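Local coordinates for DNA-binding protein Sso10a-2 (Sulfolobus solfataricus, PDB 4HW0) that binds DNA as a winged-helix protein and probably helps to compact and organise the chromatin of this archaeon, at residues 10-15 against 83-88; 46-49 against 53-56; 55-60 against 64-69. All blocks are in the same frame, centred on the assembly; numbering follows the deposited sequence.

Interaction 1 of 3, residues 10-15 against 83-88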
loop_
_atom_site.group_PDB
_atom_site.type_symbol
_atom_site.label_atom_id
_atom_site.label_comp_id
_atom_site.label_asym_id
_atom_site.label_seq_id
_atom_site.Cartn_x
_atom_site.Cartn_y
_atom_site.Cartn_z
ATOM N N THR A 10 13.202 5.238 2.708
ATOM C CA THR A 10 13.738 6.501 2.345
ATOM C C THR A 10 12.723 7.622 2.452
ATOM O O THR A 10 13.076 8.698 2.925
ATOM C CB THR A 10 14.283 6.437 0.880
ATOM O OG1 THR A 10 15.481 5.619 0.879
ATOM C CG2 THR A 10 14.697 7.789 0.419
HETATM N N MSE A 11 11.468 7.359 2.037
HETATM C CA MSE A 11 10.436 8.378 1.955
HETATM C C MSE A 11 10.173 8.833 3.378
HETATM O O MSE A 11 10.132 10.026 3.723
HETATM C CB MSE A 11 9.132 7.947 1.223
HETATM C CG MSE A 11 9.357 8.110 -0.274
HETATM SE SE MSE A 11 7.651 7.624 -1.150
HETATM C CE MSE A 11 8.328 7.594 -3.044
ATOM N N GLU A 12 10.003 7.887 4.238
ATOM C CA GLU A 12 9.715 8.198 5.590
ATOM C C GLU A 12 10.824 8.899 6.356
ATOM O O GLU A 12 10.562 9.718 7.218
ATOM C CB GLU A 12 9.292 6.946 6.284
ATOM C CG GLU A 12 8.811 7.209 7.679
ATOM C CD GLU A 12 8.075 5.988 8.234
ATOM O OE1 GLU A 12 7.977 4.910 7.540
ATOM O OE2 GLU A 12 7.632 6.166 9.370
ATOM N N ILE A 13 12.074 8.548 6.094
ATOM C CA ILE A 13 13.148 9.287 6.724
ATOM C C ILE A 13 13.101 10.717 6.273
ATOM O O ILE A 13 13.307 11.627 7.011
ATOM C CB ILE A 13 14.522 8.599 6.419
ATOM C CG1 ILE A 13 14.619 7.323 7.235
ATOM C CG2 ILE A 13 15.700 9.471 6.841
ATOM C CD1 ILE A 13 15.702 6.368 6.757
HETATM N N MSE A 14 12.908 10.910 4.962
HETATM C CA MSE A 14 12.828 12.266 4.451
HETATM C C MSE A 14 11.744 13.054 5.118
HETATM O O MSE A 14 11.902 14.226 5.429
HETATM C CB MSE A 14 12.614 12.224 2.925
HETATM C CG MSE A 14 13.784 11.727 2.168
HETATM SE SE MSE A 14 13.446 11.878 0.212
HETATM C CE MSE A 14 15.253 12.170 -0.371
ATOM N N PHE A 15 10.590 12.444 5.316
ATOM C CA PHE A 15 9.489 13.087 6.012
ATOM C C PHE A 15 9.916 13.485 7.401
ATOM O O PHE A 15 9.640 14.606 7.843
ATOM C CB PHE A 15 8.240 12.197 6.065
ATOM C CG PHE A 15 7.139 12.717 6.944
ATOM C CD1 PHE A 15 6.389 13.786 6.556
ATOM C CD2 PHE A 15 6.852 12.136 8.145
ATOM C CE1 PHE A 15 5.365 14.317 7.365
ATOM C CE2 PHE A 15 5.786 12.580 8.920
ATOM C CZ PHE A 15 5.054 13.709 8.538
ATOM N N LYS A 83 -0.034 7.860 5.569
ATOM C CA LYS A 83 -1.353 7.688 6.074
ATOM C C LYS A 83 -2.143 6.664 5.219
ATOM O O LYS A 83 -2.774 5.777 5.747
ATOM C CB LYS A 83 -2.044 9.055 6.109
ATOM C CG LYS A 83 -3.553 9.037 6.210
ATOM C CD LYS A 83 -4.149 10.421 5.990
ATOM C CE LYS A 83 -5.445 10.376 5.205
ATOM N NZ LYS A 83 -5.760 11.724 4.628
ATOM N N ILE A 84 -2.078 6.756 3.906
ATOM C CA ILE A 84 -2.746 5.742 3.070
ATOM C C ILE A 84 -2.148 4.351 3.267
ATOM O O ILE A 84 -2.854 3.342 3.257
ATOM C CB ILE A 84 -2.665 6.132 1.562
ATOM C CG1 ILE A 84 -3.455 7.439 1.338
ATOM C CG2 ILE A 84 -3.272 5.047 0.699
ATOM C CD1 ILE A 84 -3.179 8.159 0.032
ATOM N N ARG A 85 -0.832 4.282 3.434
ATOM C CA ARG A 85 -0.181 3.005 3.635
ATOM C C ARG A 85 -0.691 2.346 4.907
ATOM O O ARG A 85 -0.861 1.114 4.953
ATOM C CB ARG A 85 1.334 3.161 3.686
ATOM C CG ARG A 85 2.114 1.853 3.776
ATOM C CD ARG A 85 3.609 2.103 3.890
ATOM N NE ARG A 85 3.893 2.822 5.138
ATOM C CZ ARG A 85 5.090 3.265 5.498
ATOM N NH1 ARG A 85 6.154 3.055 4.712
ATOM N NH2 ARG A 85 5.210 3.908 6.646
ATOM N N GLU A 86 -0.913 3.149 5.938
ATOM C CA GLU A 86 -1.474 2.626 7.169
ATOM C C GLU A 86 -2.852 2.061 6.923
ATOM O O GLU A 86 -3.205 1.042 7.489
ATOM C CB GLU A 86 -1.590 3.737 8.283
ATOM C CG GLU A 86 -0.259 3.992 9.014
ATOM C CD GLU A 86 0.373 2.669 9.570
ATOM O OE1 GLU A 86 -0.351 1.988 10.339
ATOM O OE2 GLU A 86 1.537 2.254 9.211
ATOM N N ASN A 87 -3.674 2.782 6.178
ATOM C CA ASN A 87 -5.023 2.318 5.844
ATOM C C ASN A 87 -4.998 1.010 5.053
ATOM O O ASN A 87 -5.824 0.176 5.265
ATOM C CB ASN A 87 -5.784 3.348 5.045
ATOM C CG ASN A 87 -6.104 4.579 5.860
ATOM O OD1 ASN A 87 -6.080 4.546 7.094
ATOM N ND2 ASN A 87 -6.362 5.681 5.178
ATOM N N LEU A 88 -4.039 0.873 4.161
ATOM C CA LEU A 88 -3.816 -0.369 3.432
ATOM C C LEU A 88 -3.484 -1.552 4.342
ATOM O O LEU A 88 -4.070 -2.599 4.192
ATOM C CB LEU A 88 -2.711 -0.181 2.404
ATOM C CG LEU A 88 -2.593 -1.357 1.469
ATOM C CD1 LEU A 88 -3.779 -1.349 0.496
ATOM C CD2 LEU A 88 -1.301 -1.233 0.693
HETATM O O HOH W 1 8.873 3.797 5.588
#
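Glu12 and Arg85 reach for each other across a gap that their backbones leave wide, with 11.1 Å between the nearest CA atoms, Glu12 CA and Lys83 CA. The case illustrates how two long side chains can link two helix segments whose backbones stand well apart at this point. The two chains cross at about a right angle and meet at one oxygen: Arg85 NH2 donates to Glu12 OE1 at 3.1 Å in a salt bridge whose N-H...O angle is 178°. On the arginine side the bond is nearly straight and in plane: the oxygen lies at the edge of the guanidinium. On the glutamate side it is not, because the nitrogen stands well above the carboxylate plane and the two flat groups are turned 51° apart. The contact is single-pronged: one carboxylate oxygen meets one guanidinium nitrogen. Glu12 puts CG opposite its backbone N (chi1 -173°) and runs on extended, whereas the arginine chain bends at chi3 before its guanidinium arrives. A water accepts from Arg85 NH1 at 3.0 Å and also lies by Glu12 OE1, at a doubtfully short distance. Only about 65 Å² is buried, and the bridge is a surface link.

Helix 10-18 turns its other flanks to the fold: Met14, a selenomethionine, packs on helix 38-50, and Phe15 lies on Ile78 of the long helix 69-98. That helix carries Arg85 within the antiparallel coiled coil, where Ile84 meets Ile84 and Arg85 meets Leu88 of the second subunit.

Interaction 2 of 3, residues 46-49 against 53-56; sequences DQLV and ALNI
Val49, Leu48 and Leu54 bury most of the surface where the last turns of helix 38-50 give way to strand 54-59, the step in a winged helix-turn-helix domain from its third helix into the wing hairpin. The example shows how a chain can reverse tightly and still seal its core. Leu48 and Leu54 meet obliquely, Leu54 CD1 lying 3.7 Å from Leu48 CB, so one branch of the strand leucine rests against the root of the helix leucine. Leu54 holds CG anti to its carbonyl carbon (chi1 -63°), which brings that branch over to the helix. Beyond the root, Leu48 CD2 comes to 3.9 Å from Ala53 CB. Leu48 is further enclosed by Met14 and Ile17 of helix 10-18 and by Leu74 of helix 69-98.

Val49 works at the margin of this core. Its CG2 touches both Leu54 CB and Ile56 CB, at 4.2 Å in each case, and its side chain crosses that of Ile56 at about a right angle, with Tyr65 of strand 62-67 also packed on it. With both branch methyls removed, as in an alanine, the side of Ile56 and Tyr65 that Val49 packs against would probably lose its cover. The backbone adds a CA-H...O contact from Val49 CA to Leu54 O at 3.4 Å, and a water lies within hydrogen-bonding distance of both Val49 O and Leu54 O.

The turn itself is fastened at one carbonyl. Leu48 O accepts from Ala53 N at 2.8 Å, nearly in line with its C=O bond, and from Leu54 N at 3.3 Å, a longer bond arriving from above the carbonyl plane.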
loop_
_atom_site.group_PDB
_atom_site.type_symbol
_atom_site.label_atom_id
_atom_site.label_comp_id
_atom_site.label_asym_id
_atom_site.label_seq_id
_atom_site.Cartn_x
_atom_site.Cartn_y
_atom_site.Cartn_z
ATOM N N ASP A 46 21.845 15.767 1.900
ATOM C CA ASP A 46 22.401 16.079 0.605
ATOM C C ASP A 46 21.436 15.803 -0.557
ATOM O O ASP A 46 21.275 16.629 -1.448
ATOM C CB ASP A 46 23.698 15.362 0.351
ATOM C CG ASP A 46 24.331 15.888 -0.989
ATOM O OD1 ASP A 46 24.612 17.133 -1.111
ATOM O OD2 ASP A 46 24.407 15.104 -1.933
ATOM N N GLN A 47 20.742 14.687 -0.471
ATOM C CA GLN A 47 19.669 14.360 -1.370
ATOM C C GLN A 47 18.542 15.398 -1.399
ATOM O O GLN A 47 18.107 15.824 -2.476
ATOM C CB GLN A 47 19.130 12.989 -1.119
ATOM C CG GLN A 47 20.156 11.884 -1.442
ATOM C CD GLN A 47 19.495 10.545 -1.463
ATOM O OE1 GLN A 47 18.437 10.362 -0.814
ATOM N NE2 GLN A 47 20.149 9.555 -2.069
ATOM N N LEU A 48 18.123 15.847 -0.239
ATOM C CA LEU A 48 17.050 16.855 -0.131
ATOM C C LEU A 48 17.468 18.187 -0.690
ATOM O O LEU A 48 16.652 18.903 -1.301
ATOM C CB LEU A 48 16.643 16.984 1.363
ATOM C CG LEU A 48 15.843 15.796 1.841
ATOM C CD1 LEU A 48 15.607 15.776 3.342
ATOM C CD2 LEU A 48 14.485 15.677 1.131
ATOM N N VAL A 49 18.728 18.569 -0.491
ATOM C CA VAL A 49 19.263 19.803 -1.169
ATOM C C VAL A 49 19.275 19.601 -2.659
ATOM O O VAL A 49 18.790 20.477 -3.438
ATOM C CB VAL A 49 20.673 20.173 -0.641
ATOM C CG1 VAL A 49 21.266 21.307 -1.440
ATOM C CG2 VAL A 49 20.637 20.511 0.879
ATOM N N ALA A 53 14.396 20.437 -2.013
ATOM C CA ALA A 53 13.485 20.419 -0.826
ATOM C C ALA A 53 14.027 21.241 0.332
ATOM O O ALA A 53 13.277 21.774 1.131
ATOM C CB ALA A 53 13.229 19.003 -0.389
ATOM N N LEU A 54 15.347 21.369 0.378
ATOM C CA LEU A 54 16.056 22.197 1.353
ATOM C C LEU A 54 17.092 23.091 0.638
ATOM O O LEU A 54 17.702 22.664 -0.300
ATOM C CB LEU A 54 16.820 21.299 2.358
ATOM C CG LEU A 54 16.042 20.370 3.249
ATOM C CD1 LEU A 54 16.981 19.523 4.092
ATOM C CD2 LEU A 54 15.069 21.202 4.119
ATOM N N ASN A 55 17.257 24.312 1.124
ATOM C CA ASN A 55 18.427 25.156 0.845
ATOM C C ASN A 55 19.439 25.047 1.988
ATOM O O ASN A 55 19.055 24.827 3.131
ATOM C CB ASN A 55 18.060 26.614 0.712
ATOM C CG ASN A 55 17.201 26.887 -0.508
ATOM O OD1 ASN A 55 17.344 26.237 -1.544
ATOM N ND2 ASN A 55 16.249 27.785 -0.355
ATOM N N ILE A 56 20.716 25.154 1.661
ATOM C CA ILE A 56 21.752 25.038 2.657
ATOM C C ILE A 56 22.534 26.349 2.742
ATOM O O ILE A 56 22.844 26.964 1.730
ATOM C CB ILE A 56 22.661 23.836 2.354
ATOM C CG1 ILE A 56 23.641 23.605 3.503
ATOM C CG2 ILE A 56 23.341 23.972 1.001
ATOM C CD1 ILE A 56 24.540 22.403 3.271
HETATM O O HOH W 2 18.149 23.249 -2.925
#

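Interaction 3 of 3, residues 55-60 against 64-69; sequences NIKTEN and IYEITE
Lys57 and Glu66 form a salt bridge over one face of a two-stranded antiparallel hairpin, with Lys57 NZ donating to Glu66 OE2 at 3.0 Å. The lysine meets the syn side of the carboxylate, 25° out of its plane. The pair is diagonal: in register, Lys57 faces Ile64 and Asn55 faces Glu66, and the two charged chains cross obliquely. Both extend beyond CG, with CG opposite the carbonyl carbon in each (chi1 -77° and -67°), which lets their ends meet over the sheet.

Beneath them the backbone is joined by four hydrogen bonds, two for each hydrogen-bonded pair. Asn55 and Glu66 exchange one pair, with Glu66 N to Asn55 O at 2.8 Å, and Lys57 and Ile64 the other, with Ile64 N to Lys57 O at 2.8 Å. Between them, Ile56 and Tyr65 make the non-hydrogen-bonded pair.

On that pair's face Ile56 lies alongside the tyrosine, both pointing the same way. Its CD1 comes within 3.5 Å of Tyr65 CE2, and its CG1 makes an off-centre CH-pi contact, 4.2 Å from the ring centroid. Farther along, Thr68 sets CG2 against the Asn55 amide, 3.6 Å from ND2, and turns its hydroxyl toward Gly52 O and Gly71 N, capping the start of helix 69-98.

This hairpin is the wing of the winged helix. Tyr65 packs inward on Leu45 and Val49 of helix 38-50, while strand 62-67 stands between strand 54-59 and the short strand 24-25, hydrogen-bonded to Cys25 through the backbone of Tyr65.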
loop_
_atom_site.group_PDB
_atom_site.type_symbol
_atom_site.label_atom_id
_atom_site.label_comp_id
_atom_site.label_asym_id
_atom_site.label_seq_id
_atom_site.Cartn_x
_atom_site.Cartn_y
_atom_site.Cartn_z
ATOM N N ASN A 55 17.257 24.312 1.124
ATOM C CA ASN A 55 18.427 25.156 0.845
ATOM C C ASN A 55 19.439 25.047 1.988
ATOM O O ASN A 55 19.055 24.827 3.131
ATOM C CB ASN A 55 18.060 26.614 0.712
ATOM C CG ASN A 55 17.201 26.887 -0.508
ATOM O OD1 ASN A 55 17.344 26.237 -1.544
ATOM N ND2 ASN A 55 16.249 27.785 -0.355
ATOM N N ILE A 56 20.716 25.154 1.661
ATOM C CA ILE A 56 21.752 25.038 2.657
ATOM C C ILE A 56 22.534 26.349 2.742
ATOM O O ILE A 56 22.844 26.964 1.730
ATOM C CB ILE A 56 22.661 23.836 2.354
ATOM C CG1 ILE A 56 23.641 23.605 3.503
ATOM C CG2 ILE A 56 23.341 23.972 1.001
ATOM C CD1 ILE A 56 24.540 22.403 3.271
ATOM N N LYS A 57 22.822 26.744 3.959
ATOM C CA LYS A 57 23.628 27.920 4.279
ATOM C C LYS A 57 24.636 27.493 5.332
ATOM O O LYS A 57 24.394 26.535 6.039
ATOM C CB LYS A 57 22.765 28.992 4.943
ATOM C CG LYS A 57 21.903 29.722 3.953
ATOM C CD LYS A 57 21.162 30.892 4.585
ATOM C CE LYS A 57 20.315 31.526 3.462
ATOM N NZ LYS A 57 19.154 32.317 3.959
ATOM N N THR A 58 25.719 28.251 5.465
ATOM C CA THR A 58 26.569 28.162 6.654
ATOM C C THR A 58 26.480 29.475 7.374
ATOM O O THR A 58 26.668 30.517 6.782
ATOM C CB THR A 58 28.019 27.839 6.263
ATOM O OG1 THR A 58 28.016 26.652 5.487
ATOM C CG2 THR A 58 28.902 27.650 7.477
ATOM N N GLU A 59 26.210 29.412 8.674
ATOM C CA GLU A 59 26.111 30.578 9.553
ATOM C C GLU A 59 26.785 30.171 10.849
ATOM O O GLU A 59 26.495 29.065 11.365
ATOM C CB GLU A 59 24.661 30.980 9.814
ATOM C CG GLU A 59 23.781 30.990 8.571
ATOM C CD GLU A 59 22.450 31.713 8.775
ATOM O OE1 GLU A 59 21.724 31.340 9.731
ATOM O OE2 GLU A 59 22.131 32.628 7.959
ATOM N N ASN A 60 27.721 30.989 11.337
ATOM C CA ASN A 60 28.497 30.640 12.556
ATOM C C ASN A 60 29.230 29.344 12.453
ATOM O O ASN A 60 29.310 28.576 13.398
ATOM C CB ASN A 60 27.578 30.557 13.743
ATOM C CG ASN A 60 27.011 31.903 14.083
ATOM O OD1 ASN A 60 25.790 32.132 14.047
ATOM N ND2 ASN A 60 27.911 32.834 14.367
ATOM N N ILE A 64 23.092 25.180 8.097
ATOM C CA ILE A 64 21.696 25.432 8.410
ATOM C C ILE A 64 20.912 25.136 7.169
ATOM O O ILE A 64 21.291 25.602 6.078
ATOM C CB ILE A 64 21.442 26.892 8.788
ATOM C CG1 ILE A 64 22.164 27.234 10.090
ATOM C CG2 ILE A 64 19.956 27.188 8.931
ATOM C CD1 ILE A 64 21.910 26.262 11.251
ATOM N N TYR A 65 19.865 24.339 7.315
ATOM C CA TYR A 65 19.021 23.972 6.190
ATOM C C TYR A 65 17.662 24.633 6.322
ATOM O O TYR A 65 17.138 24.856 7.451
ATOM C CB TYR A 65 18.884 22.466 6.122
ATOM C CG TYR A 65 20.170 21.729 5.943
ATOM C CD1 TYR A 65 20.948 21.378 7.050
ATOM C CD2 TYR A 65 20.579 21.305 4.697
ATOM C CE1 TYR A 65 22.124 20.686 6.887
ATOM C CE2 TYR A 65 21.757 20.598 4.533
ATOM C CZ TYR A 65 22.532 20.324 5.617
ATOM O OH TYR A 65 23.724 19.623 5.436
ATOM N N GLU A 66 17.129 25.062 5.209
ATOM C CA GLU A 66 15.829 25.709 5.226
ATOM C C GLU A 66 14.922 25.046 4.275
ATOM O O GLU A 66 15.292 24.872 3.120
ATOM C CB GLU A 66 15.880 27.140 4.749
ATOM C CG GLU A 66 16.625 28.021 5.653
ATOM C CD GLU A 66 16.740 29.440 5.035
ATOM O OE1 GLU A 66 15.914 29.770 4.101
ATOM O OE2 GLU A 66 17.646 30.193 5.505
ATOM N N ILE A 67 13.710 24.762 4.698
ATOM C CA ILE A 67 12.779 24.060 3.828
ATOM C C ILE A 67 12.303 25.054 2.803
ATOM O O ILE A 67 12.112 26.229 3.124
ATOM C CB ILE A 67 11.606 23.437 4.581
ATOM C CG1 ILE A 67 10.869 22.384 3.711
ATOM C CG2 ILE A 67 10.671 24.484 5.174
ATOM C CD1 ILE A 67 9.911 21.508 4.549
ATOM N N THR A 68 12.135 24.564 1.585
ATOM C CA THR A 68 11.645 25.375 0.490
ATOM C C THR A 68 10.166 25.085 0.269
ATOM O O THR A 68 9.582 24.160 0.843
ATOM C CB THR A 68 12.366 25.034 -0.790
ATOM O OG1 THR A 68 12.047 23.705 -1.189
ATOM C CG2 THR A 68 13.892 25.123 -0.596
ATOM N N GLU A 69 9.557 25.885 -0.591
ATOM C CA GLU A 69 8.178 25.633 -0.955
ATOM C C GLU A 69 8.029 24.228 -1.521
ATOM O O GLU A 69 7.101 23.485 -1.185
ATOM C CB GLU A 69 7.749 26.732 -1.924
ATOM C CG GLU A 69 6.504 26.460 -2.707
ATOM C CD GLU A 69 5.254 26.884 -1.982
ATOM O OE1 GLU A 69 5.230 26.804 -0.723
ATOM O OE2 GLU A 69 4.301 27.319 -2.677
#

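The three contacts trace one winged-helix domain and the long helix that runs from it into the dimer's coiled coil. Interactions 2 and 3 are neighbours, their centres about 8 Å apart: they share Asn55 and Ile56, and Ala53 O lies 3.0 Å from Thr68 N, a probable hydrogen bond that joins turn and helix cap. Both are nested within the chain loop closed by interaction 1. Its centre lies about 20 Å from that of interaction 2, yet the two touch through Met14 CE, 3.9 Å from Leu48 CD2. Interaction 3 has no such touch with interaction 1, the nearest atoms being about 8 Å apart, but strand 62-67 leads directly into helix 69-98, which carries Arg85.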